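Local coordinates for protein telomerase reverse transcriptase (Takifugu rubripes, PDB 4LMO) that adds telomeric repeats to chromosome ends by copying an RNA template, and binds the telomerase RNA through the RNA-binding domain described here, at residues Leu24-Lys30 / Val52-Asn56; Ile38-Ile44 / Phe76-Leu80. One frame throughout, in Å; residues are numbered along the deposited sequence.

Contact 1 (Leu24-Lys30 / Val52-Asn56)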
ATOM      1  N   LEU A  24      -6.907  -0.948   1.560  1.00 33.72           N
ATOM      2  CA  LEU A  24      -7.398  -1.662   0.374  1.00 33.56           C
ATOM      3  C   LEU A  24      -7.602  -3.176   0.541  1.00 34.02           C
ATOM      4  O   LEU A  24      -8.674  -3.698   0.231  1.00 33.83           O
ATOM      5  CB  LEU A  24      -6.495  -1.374  -0.835  1.00 32.44           C
ATOM      6  CG  LEU A  24      -6.705  -2.155  -2.141  1.00 32.68           C
ATOM      7  CD1 LEU A  24      -8.117  -2.011  -2.696  1.00 32.18           C
ATOM      8  CD2 LEU A  24      -5.672  -1.726  -3.176  1.00 31.74           C
ATOM      9  N   LEU A  25      -6.575  -3.870   1.023  1.00 34.23           N
ATOM     10  CA  LEU A  25      -6.609  -5.331   1.112  1.00 35.10           C
ATOM     11  C   LEU A  25      -7.482  -5.859   2.258  1.00 36.32           C
ATOM     12  O   LEU A  25      -7.731  -7.062   2.347  1.00 37.22           O
ATOM     13  CB  LEU A  25      -5.189  -5.906   1.193  1.00 34.50           C
ATOM     14  CG  LEU A  25      -4.216  -5.685   0.027  1.00 33.81           C
ATOM     15  CD1 LEU A  25      -2.906  -6.413   0.294  1.00 33.35           C
ATOM     16  CD2 LEU A  25      -4.815  -6.132  -1.300  1.00 33.59           C
ATOM     17  N   ASN A  26      -7.939  -4.959   3.126  1.00 36.97           N
ATOM     18  CA  ASN A  26      -8.864  -5.313   4.200  1.00 38.19           C
ATOM     19  C   ASN A  26     -10.319  -5.042   3.828  1.00 39.51           C
ATOM     20  O   ASN A  26     -11.230  -5.353   4.598  1.00 40.41           O
ATOM     21  CB  ASN A  26      -8.503  -4.575   5.495  1.00 37.81           C
ATOM     22  CG  ASN A  26      -7.264  -5.139   6.165  1.00 37.50           C
ATOM     23  OD1 ASN A  26      -6.886  -6.288   5.938  1.00 37.77           O
ATOM     24  ND2 ASN A  26      -6.628  -4.332   7.001  1.00 36.73           N
ATOM     25  N   ARG A  27     -10.530  -4.459   2.651  1.00 40.17           N
ATOM     26  CA  ARG A  27     -11.877  -4.170   2.167  1.00 41.97           C
ATOM     27  C   ARG A  27     -12.555  -5.424   1.635  1.00 43.29           C
ATOM     28  O   ARG A  27     -11.897  -6.345   1.146  1.00 43.78           O
ATOM     29  CB  ARG A  27     -11.856  -3.076   1.097  1.00 42.55           C
ATOM     30  CG  ARG A  27     -11.823  -1.667   1.667  1.00 43.27           C
ATOM     31  CD  ARG A  27     -11.407  -0.645   0.625  1.00 44.10           C
ATOM     32  NE  ARG A  27     -12.473  -0.329  -0.327  1.00 45.43           N
ATOM     33  CZ  ARG A  27     -12.321   0.466  -1.383  1.00 45.38           C
ATOM     34  NH1 ARG A  27     -11.143   1.034  -1.636  1.00 44.87           N
ATOM     35  NH2 ARG A  27     -13.348   0.696  -2.192  1.00 46.06           N
ATOM     36  N   LYS A  28     -13.878  -5.451   1.748  1.00 44.84           N
ATOM     37  CA  LYS A  28     -14.673  -6.580   1.290  1.00 46.00           C
ATOM     38  C   LYS A  28     -15.321  -6.287  -0.060  1.00 45.60           C
ATOM     39  O   LYS A  28     -15.651  -5.139  -0.361  1.00 44.87           O
ATOM     40  CB  LYS A  28     -15.739  -6.935   2.332  1.00 47.62           C
ATOM     41  CG  LYS A  28     -15.169  -7.509   3.623  1.00 48.46           C
ATOM     42  CD  LYS A  28     -16.264  -8.044   4.529  1.00 50.30           C
ATOM     43  CE  LYS A  28     -15.686  -8.959   5.600  1.00 51.17           C
ATOM     44  NZ  LYS A  28     -16.742  -9.523   6.484  1.00 52.24           N
ATOM     45  N   LYS A  29     -15.479  -7.328  -0.875  1.00 46.38           N
ATOM     46  CA  LYS A  29     -16.215  -7.213  -2.130  1.00 47.37           C
ATOM     47  C   LYS A  29     -17.714  -7.248  -1.854  1.00 49.61           C
ATOM     48  O   LYS A  29     -18.191  -8.059  -1.056  1.00 50.44           O
ATOM     49  CB  LYS A  29     -15.824  -8.322  -3.112  1.00 47.01           C
ATOM     50  CG  LYS A  29     -16.649  -8.330  -4.393  1.00 46.93           C
ATOM     51  CD  LYS A  29     -16.023  -9.183  -5.482  1.00 46.61           C
ATOM     52  CE  LYS A  29     -17.015  -9.491  -6.596  1.00 47.35           C
ATOM     53  NZ  LYS A  29     -17.507  -8.274  -7.302  1.00 47.69           N
ATOM     54  N   LYS A  30     -18.444  -6.356  -2.516  1.00 51.41           N
ATOM     55  CA  LYS A  30     -19.891  -6.289  -2.379  1.00 54.12           C
ATOM     56  C   LYS A  30     -20.583  -7.307  -3.283  1.00 56.03           C
ATOM     57  O   LYS A  30     -20.486  -7.234  -4.511  1.00 55.55           O
ATOM     58  CB  LYS A  30     -20.400  -4.870  -2.659  1.00 54.15           C
ATOM     59  CG  LYS A  30     -21.896  -4.702  -2.460  1.00 55.80           C
ATOM     60  CD  LYS A  30     -22.267  -3.265  -2.139  1.00 55.95           C
ATOM     61  CE  LYS A  30     -23.718  -3.160  -1.694  1.00 57.53           C
ATOM     62  NZ  LYS A  30     -24.009  -3.992  -0.490  1.00 58.57           N
ATOM     63  N   VAL A  52     -10.075  -0.739  -8.595  1.00 29.70           N
ATOM     64  CA  VAL A  52     -10.626  -0.805  -7.231  1.00 30.25           C
ATOM     65  C   VAL A  52     -12.153  -0.922  -7.170  1.00 31.26           C
ATOM     66  O   VAL A  52     -12.692  -1.505  -6.226  1.00 31.91           O
ATOM     67  CB  VAL A  52     -10.168   0.379  -6.340  1.00 30.10           C
ATOM     68  CG1 VAL A  52      -8.706   0.225  -5.954  1.00 29.85           C
ATOM     69  CG2 VAL A  52     -10.404   1.721  -7.019  1.00 29.85           C
ATOM     70  N   LEU A  53     -12.840  -0.385  -8.178  1.00 31.61           N
ATOM     71  CA  LEU A  53     -14.307  -0.363  -8.203  1.00 32.60           C
ATOM     72  C   LEU A  53     -14.924  -1.741  -8.450  1.00 33.28           C
ATOM     73  O   LEU A  53     -16.143  -1.915  -8.341  1.00 33.81           O
ATOM     74  CB  LEU A  53     -14.828   0.664  -9.216  1.00 32.50           C
ATOM     75  CG  LEU A  53     -14.516   2.136  -8.913  1.00 32.61           C
ATOM     76  CD1 LEU A  53     -14.855   3.026 -10.102  1.00 32.04           C
ATOM     77  CD2 LEU A  53     -15.235   2.612  -7.656  1.00 32.92           C
ATOM     78  N   TYR A  54     -14.072  -2.710  -8.775  1.00 33.17           N
ATOM     79  CA  TYR A  54     -14.471  -4.110  -8.849  1.00 33.74           C
ATOM     80  C   TYR A  54     -15.103  -4.552  -7.527  1.00 34.41           C
ATOM     81  O   TYR A  54     -16.029  -5.364  -7.518  1.00 35.14           O
ATOM     82  CB  TYR A  54     -13.264  -4.988  -9.202  1.00 33.72           C
ATOM     83  CG  TYR A  54     -13.519  -6.471  -9.080  1.00 34.71           C
ATOM     84  CD1 TYR A  54     -14.177  -7.172 -10.091  1.00 35.61           C
ATOM     85  CD2 TYR A  54     -13.108  -7.174  -7.950  1.00 35.26           C
ATOM     86  CE1 TYR A  54     -14.420  -8.533  -9.976  1.00 36.13           C
ATOM     87  CE2 TYR A  54     -13.344  -8.533  -7.826  1.00 36.26           C
ATOM     88  CZ  TYR A  54     -13.998  -9.208  -8.840  1.00 36.74           C
ATOM     89  OH  TYR A  54     -14.231 -10.557  -8.712  1.00 38.05           O
ATOM     90  N   LEU A  55     -14.602  -4.000  -6.422  1.00 34.29           N
ATOM     91  CA  LEU A  55     -15.137  -4.266  -5.086  1.00 35.56           C
ATOM     92  C   LEU A  55     -16.569  -3.755  -4.913  1.00 36.81           C
ATOM     93  O   LEU A  55     -17.307  -4.231  -4.047  1.00 37.18           O
ATOM     94  CB  LEU A  55     -14.228  -3.657  -4.010  1.00 35.14           C
ATOM     95  CG  LEU A  55     -12.830  -4.264  -3.832  1.00 34.81           C
ATOM     96  CD1 LEU A  55     -11.968  -3.422  -2.902  1.00 34.05           C
ATOM     97  CD2 LEU A  55     -12.924  -5.691  -3.321  1.00 35.63           C
ATOM     98  N   ASN A  56     -16.954  -2.796  -5.749  1.00 37.70           N
ATOM     99  CA  ASN A  56     -18.276  -2.176  -5.674  1.00 38.75           C
ATOM    100  C   ASN A  56     -19.243  -2.661  -6.753  1.00 38.84           C
ATOM    101  O   ASN A  56     -20.364  -2.162  -6.861  1.00 39.73           O
ATOM    102  CB  ASN A  56     -18.140  -0.655  -5.703  1.00 39.33           C
ATOM    103  CG  ASN A  56     -17.388  -0.120  -4.502  1.00 39.74           C
ATOM    104  OD1 ASN A  56     -17.875  -0.179  -3.372  1.00 40.68           O
ATOM    105  ND2 ASN A  56     -16.191   0.403  -4.740  1.00 39.91           N
TER
HETATM  106  O   HOH W   1     -17.438  -6.743  -9.775  1.00 39.69           O

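Contact 2 (Ile38-Ile44 / Phe76-Leu80)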
ATOM      1  N   ILE A  38     -11.977 -10.913   0.180  1.00 50.35           N
ATOM      2  CA  ILE A  38     -11.428 -10.946  -1.185  1.00 49.06           C
ATOM      3  C   ILE A  38     -10.392 -12.050  -1.392  1.00 48.25           C
ATOM      4  O   ILE A  38      -9.571 -12.320  -0.515  1.00 48.36           O
ATOM      5  CB  ILE A  38     -10.905  -9.570  -1.679  1.00 48.01           C
ATOM      6  CG1 ILE A  38      -9.574  -9.191  -1.019  1.00 47.39           C
ATOM      7  CG2 ILE A  38     -11.964  -8.496  -1.472  1.00 48.09           C
ATOM      8  CD1 ILE A  38      -8.748  -8.220  -1.838  1.00 47.20           C
ATOM      9  N   GLN A  39     -10.450 -12.685  -2.560  1.00 47.11           N
ATOM     10  CA  GLN A  39      -9.558 -13.793  -2.901  1.00 46.62           C
ATOM     11  C   GLN A  39      -8.573 -13.382  -3.993  1.00 44.74           C
ATOM     12  O   GLN A  39      -8.675 -12.283  -4.542  1.00 43.78           O
ATOM     13  CB  GLN A  39     -10.366 -15.024  -3.333  1.00 48.54           C
ATOM     14  CG  GLN A  39     -11.430 -15.482  -2.338  1.00 50.51           C
ATOM     15  CD  GLN A  39     -10.868 -15.883  -0.981  1.00 52.01           C
ATOM     16  OE1 GLN A  39      -9.733 -16.357  -0.873  1.00 53.25           O
ATOM     17  NE2 GLN A  39     -11.667 -15.698   0.064  1.00 52.80           N
ATOM     18  N   GLY A  40      -7.615 -14.261  -4.292  1.00 43.87           N
ATOM     19  CA  GLY A  40      -6.574 -13.989  -5.291  1.00 42.33           C
ATOM     20  C   GLY A  40      -7.116 -13.520  -6.630  1.00 41.60           C
ATOM     21  O   GLY A  40      -6.599 -12.575  -7.223  1.00 40.59           O
ATOM     22  N   ARG A  41      -8.168 -14.191  -7.093  1.00 42.06           N
ATOM     23  CA  ARG A  41      -8.865 -13.848  -8.328  1.00 41.79           C
ATOM     24  C   ARG A  41      -9.437 -12.425  -8.285  1.00 39.79           C
ATOM     25  O   ARG A  41      -9.369 -11.689  -9.276  1.00 38.04           O
ATOM     26  CB  ARG A  41      -9.948 -14.902  -8.594  1.00 44.73           C
ATOM     27  CG  ARG A  41     -11.151 -14.474  -9.421  1.00 47.28           C
ATOM     28  CD  ARG A  41     -12.349 -15.365  -9.110  1.00 50.69           C
ATOM     29  NE  ARG A  41     -13.066 -14.939  -7.903  1.00 53.78           N
ATOM     30  CZ  ARG A  41     -12.873 -15.429  -6.677  1.00 55.35           C
ATOM     31  NH1 ARG A  41     -13.589 -14.957  -5.663  1.00 56.20           N
ATOM     32  NH2 ARG A  41     -11.976 -16.383  -6.451  1.00 55.98           N
ATOM     33  N   ASP A  42      -9.982 -12.043  -7.129  1.00 38.71           N
ATOM     34  CA  ASP A  42     -10.494 -10.689  -6.910  1.00 37.34           C
ATOM     35  C   ASP A  42      -9.380  -9.649  -7.034  1.00 35.22           C
ATOM     36  O   ASP A  42      -9.569  -8.607  -7.667  1.00 33.79           O
ATOM     37  CB  ASP A  42     -11.174 -10.569  -5.539  1.00 38.36           C
ATOM     38  CG  ASP A  42     -12.368 -11.499  -5.386  1.00 40.00           C
ATOM     39  OD1 ASP A  42     -13.206 -11.576  -6.312  1.00 40.70           O
ATOM     40  OD2 ASP A  42     -12.475 -12.147  -4.326  1.00 41.30           O
ATOM     41  N   LEU A  43      -8.225  -9.942  -6.439  1.00 34.00           N
ATOM     42  CA  LEU A  43      -7.079  -9.033  -6.475  1.00 32.86           C
ATOM     43  C   LEU A  43      -6.546  -8.822  -7.889  1.00 31.74           C
ATOM     44  O   LEU A  43      -6.224  -7.696  -8.269  1.00 30.83           O
ATOM     45  CB  LEU A  43      -5.957  -9.499  -5.534  1.00 32.75           C
ATOM     46  CG  LEU A  43      -4.766  -8.542  -5.383  1.00 32.30           C
ATOM     47  CD1 LEU A  43      -5.203  -7.161  -4.907  1.00 31.93           C
ATOM     48  CD2 LEU A  43      -3.715  -9.119  -4.450  1.00 32.87           C
ATOM     49  N   ILE A  44      -6.465  -9.902  -8.662  1.00 31.78           N
ATOM     50  CA  ILE A  44      -6.071  -9.825 -10.073  1.00 31.39           C
ATOM     51  C   ILE A  44      -6.977  -8.858 -10.846  1.00 30.90           C
ATOM     52  O   ILE A  44      -6.506  -8.090 -11.688  1.00 30.73           O
ATOM     53  CB  ILE A  44      -6.039 -11.227 -10.725  1.00 32.08           C
ATOM     54  CG1 ILE A  44      -4.892 -12.046 -10.121  1.00 32.25           C
ATOM     55  CG2 ILE A  44      -5.903 -11.131 -12.242  1.00 31.78           C
ATOM     56  CD1 ILE A  44      -4.885 -13.507 -10.510  1.00 32.76           C
ATOM     57  N   PHE A  76      -1.257 -14.607  -6.131  1.00 36.40           N
ATOM     58  CA  PHE A  76      -1.979 -13.478  -5.561  1.00 35.89           C
ATOM     59  C   PHE A  76      -2.828 -13.905  -4.365  1.00 37.00           C
ATOM     60  O   PHE A  76      -3.070 -13.106  -3.456  1.00 37.53           O
ATOM     61  CB  PHE A  76      -2.799 -12.759  -6.634  1.00 34.80           C
ATOM     62  CG  PHE A  76      -1.973 -11.871  -7.530  1.00 33.65           C
ATOM     63  CD1 PHE A  76      -1.811 -10.520  -7.234  1.00 32.46           C
ATOM     64  CD2 PHE A  76      -1.345 -12.385  -8.662  1.00 33.47           C
ATOM     65  CE1 PHE A  76      -1.047  -9.700  -8.050  1.00 31.67           C
ATOM     66  CE2 PHE A  76      -0.578 -11.566  -9.483  1.00 32.93           C
ATOM     67  CZ  PHE A  76      -0.431 -10.223  -9.177  1.00 31.94           C
ATOM     68  N   SER A  77      -3.259 -15.167  -4.362  1.00 37.49           N
ATOM     69  CA  SER A  77      -3.891 -15.772  -3.192  1.00 38.40           C
ATOM     70  C   SER A  77      -2.885 -15.826  -2.048  1.00 38.55           C
ATOM     71  O   SER A  77      -3.227 -15.542  -0.899  1.00 38.69           O
ATOM     72  CB  SER A  77      -4.388 -17.184  -3.507  1.00 39.02           C
ATOM     73  OG  SER A  77      -5.333 -17.171  -4.560  1.00 39.62           O
ATOM     74  N   GLN A  78      -1.647 -16.186  -2.384  1.00 38.57           N
ATOM     75  CA  GLN A  78      -0.535 -16.218  -1.439  1.00 39.05           C
ATOM     76  C   GLN A  78      -0.279 -14.831  -0.849  1.00 37.83           C
ATOM     77  O   GLN A  78      -0.114 -14.690   0.365  1.00 37.81           O
ATOM     78  CB  GLN A  78       0.724 -16.747  -2.130  1.00 40.02           C
ATOM     79  CG  GLN A  78       1.885 -17.059  -1.196  1.00 41.84           C
ATOM     80  CD  GLN A  78       3.184 -17.332  -1.934  1.00 43.40           C
ATOM     81  OE1 GLN A  78       4.271 -17.155  -1.383  1.00 44.50           O
ATOM     82  NE2 GLN A  78       3.081 -17.765  -3.190  1.00 43.78           N
ATOM     83  N   LEU A  79      -0.255 -13.820  -1.719  1.00 36.12           N
ATOM     84  CA  LEU A  79      -0.071 -12.424  -1.321  1.00 34.97           C
ATOM     85  C   LEU A  79      -1.110 -11.993  -0.286  1.00 35.12           C
ATOM     86  O   LEU A  79      -0.767 -11.391   0.732  1.00 34.48           O
ATOM     87  CB  LEU A  79      -0.127 -11.506  -2.553  1.00 33.40           C
ATOM     88  CG  LEU A  79       0.199 -10.011  -2.426  1.00 32.27           C
ATOM     89  CD1 LEU A  79       0.598  -9.433  -3.779  1.00 31.39           C
ATOM     90  CD2 LEU A  79      -0.961  -9.219  -1.834  1.00 31.73           C
ATOM     91  N   LEU A  80      -2.374 -12.304  -0.557  1.00 36.18           N
ATOM     92  CA  LEU A  80      -3.465 -11.966   0.350  1.00 37.65           C
ATOM     93  C   LEU A  80      -3.374 -12.718   1.675  1.00 39.21           C
ATOM     94  O   LEU A  80      -3.735 -12.182   2.722  1.00 39.82           O
ATOM     95  CB  LEU A  80      -4.819 -12.216  -0.314  1.00 38.20           C
ATOM     96  CG  LEU A  80      -5.260 -11.202  -1.371  1.00 38.05           C
ATOM     97  CD1 LEU A  80      -6.465 -11.724  -2.127  1.00 38.54           C
ATOM     98  CD2 LEU A  80      -5.580  -9.851  -0.745  1.00 38.39           C
TER

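Contact 1 (Leu24-Lys30 / Val52-Asn56)
Lys29 NZ is gripped from several directions at the turn formed by Val52-Asn56. It lies above one face of the Tyr54 ring, 4.1 Å from the ring centroid and 17° off the normal, a cation-pi contact displaced toward the rim. The same ammonium makes a weak hydrogen bond to Tyr54 O, and a water that accepts from NZ at 2.9 Å donates in turn to Tyr54 O, closing a small polar ring. The lysine chain runs extended, with CG anti to the backbone N (chi1 175°), and bends only at its last torsion; on the way CD brushes ring atom CE2 of Tyr54 at 3.6 Å. The phenol OH is held by Asp42 of helix 40-48. An alanine in place of Lys29 would probably leave this ring face without its cation and Tyr54 O without its ammonium partner, and would loosen the water between them.

One residue on, the backbone takes over: Lys30 N donates to Leu55 O at 2.9 Å in a nearly straight bond (168°). Strand 29-30 pairs antiparallel with 35-36, and 52-56 is the 3-10 turn in the loop after helix 40-48, so this bond ties the hairpin to that turn. Leu55 fills the apolar middle. Its CD2 lies against Lys29 CB, while CD1 meets Arg27 CB at 4.0 Å and covers one face of the guanidinium, offset toward the rim. Farther along, Leu24 CD1 reaches Val52 CG1 at 4.0 Å as the two side chains cross at about a right angle. Segment 24-30 is thus joined to the 3-10 turn by one firm backbone bond, a leucine wedge and a lysine charge shared among ring face, carbonyl and water.

Contact 2 (Ile38-Ile44 / Phe76-Leu80)
Gly40 opens helix 40-48 against Ser77 of helix 73-85, and the two helices form a glycine-mediated crossing inside the largely helical RNA-binding domain. Their short segments pass 8.4 Å apart at 103°, nearly perpendicular, and Gly40 CA lies 3.8 Å from Ser77 CA. With no side chain, Gly40 lets Ser77 OG, itself hydrogen-bonded to Val73 O, come within 3.5 Å of its CA.

No hydrogen bond spans the two segments; apolar contacts carry the interface. Leu43 CD2 sits at the ring edge of Phe76, in its plane, 3.7 Å from CD1, and also touches Leu79 CD2 and Leu80 CG. With CG anti to the backbone N (chi1 -174°), Leu43 extends its branched end in among these residues. Ile38 CD1 packs on Leu80 CD2 at 3.7 Å, the side chains at about a right angle. Leu80 CD1 presses on the backbone at the helix start, 3.3 Å from Gln39 C.

The aromatic contact is a CH-pi interaction: Ile44 CG1 stands over a face of Phe76, 4.2 Å from the centroid.

Polar bonds organise the helix start instead. Gln39 is the N-cap residue, and its backbone N donates to Asp42 OD2, a carboxylate also salt-bridged to Arg36. This bond measures 2.7 Å and is nearly straight at 170°, with OD2 met on its anti side.

Contacts 1 and 2 lie about 11 Å apart between centres, and their segments alternate, so the chain visits contact 1, contact 2, contact 1 and contact 2 in turn. Asp42 and Ile38 join them. Tyr54 OH meets Asp42 OD1 at 2.8 Å, a probable hydrogen bond between turn and helix start. Ile38 CG2 packs against Leu55 CD2 at 3.5 Å, while the other branch of Ile38 serves the crossing of 38-44 with 76-80. Leu25 of segment 24-30 also lies on Leu43, Leu79 and Leu80. Together the contacts connect segment 24-30 and the 3-10 turn to helices 40-48 and 73-85. Residues 65-70, which probably meet the RNA template, lie in the chain between 52-56 and 76-80.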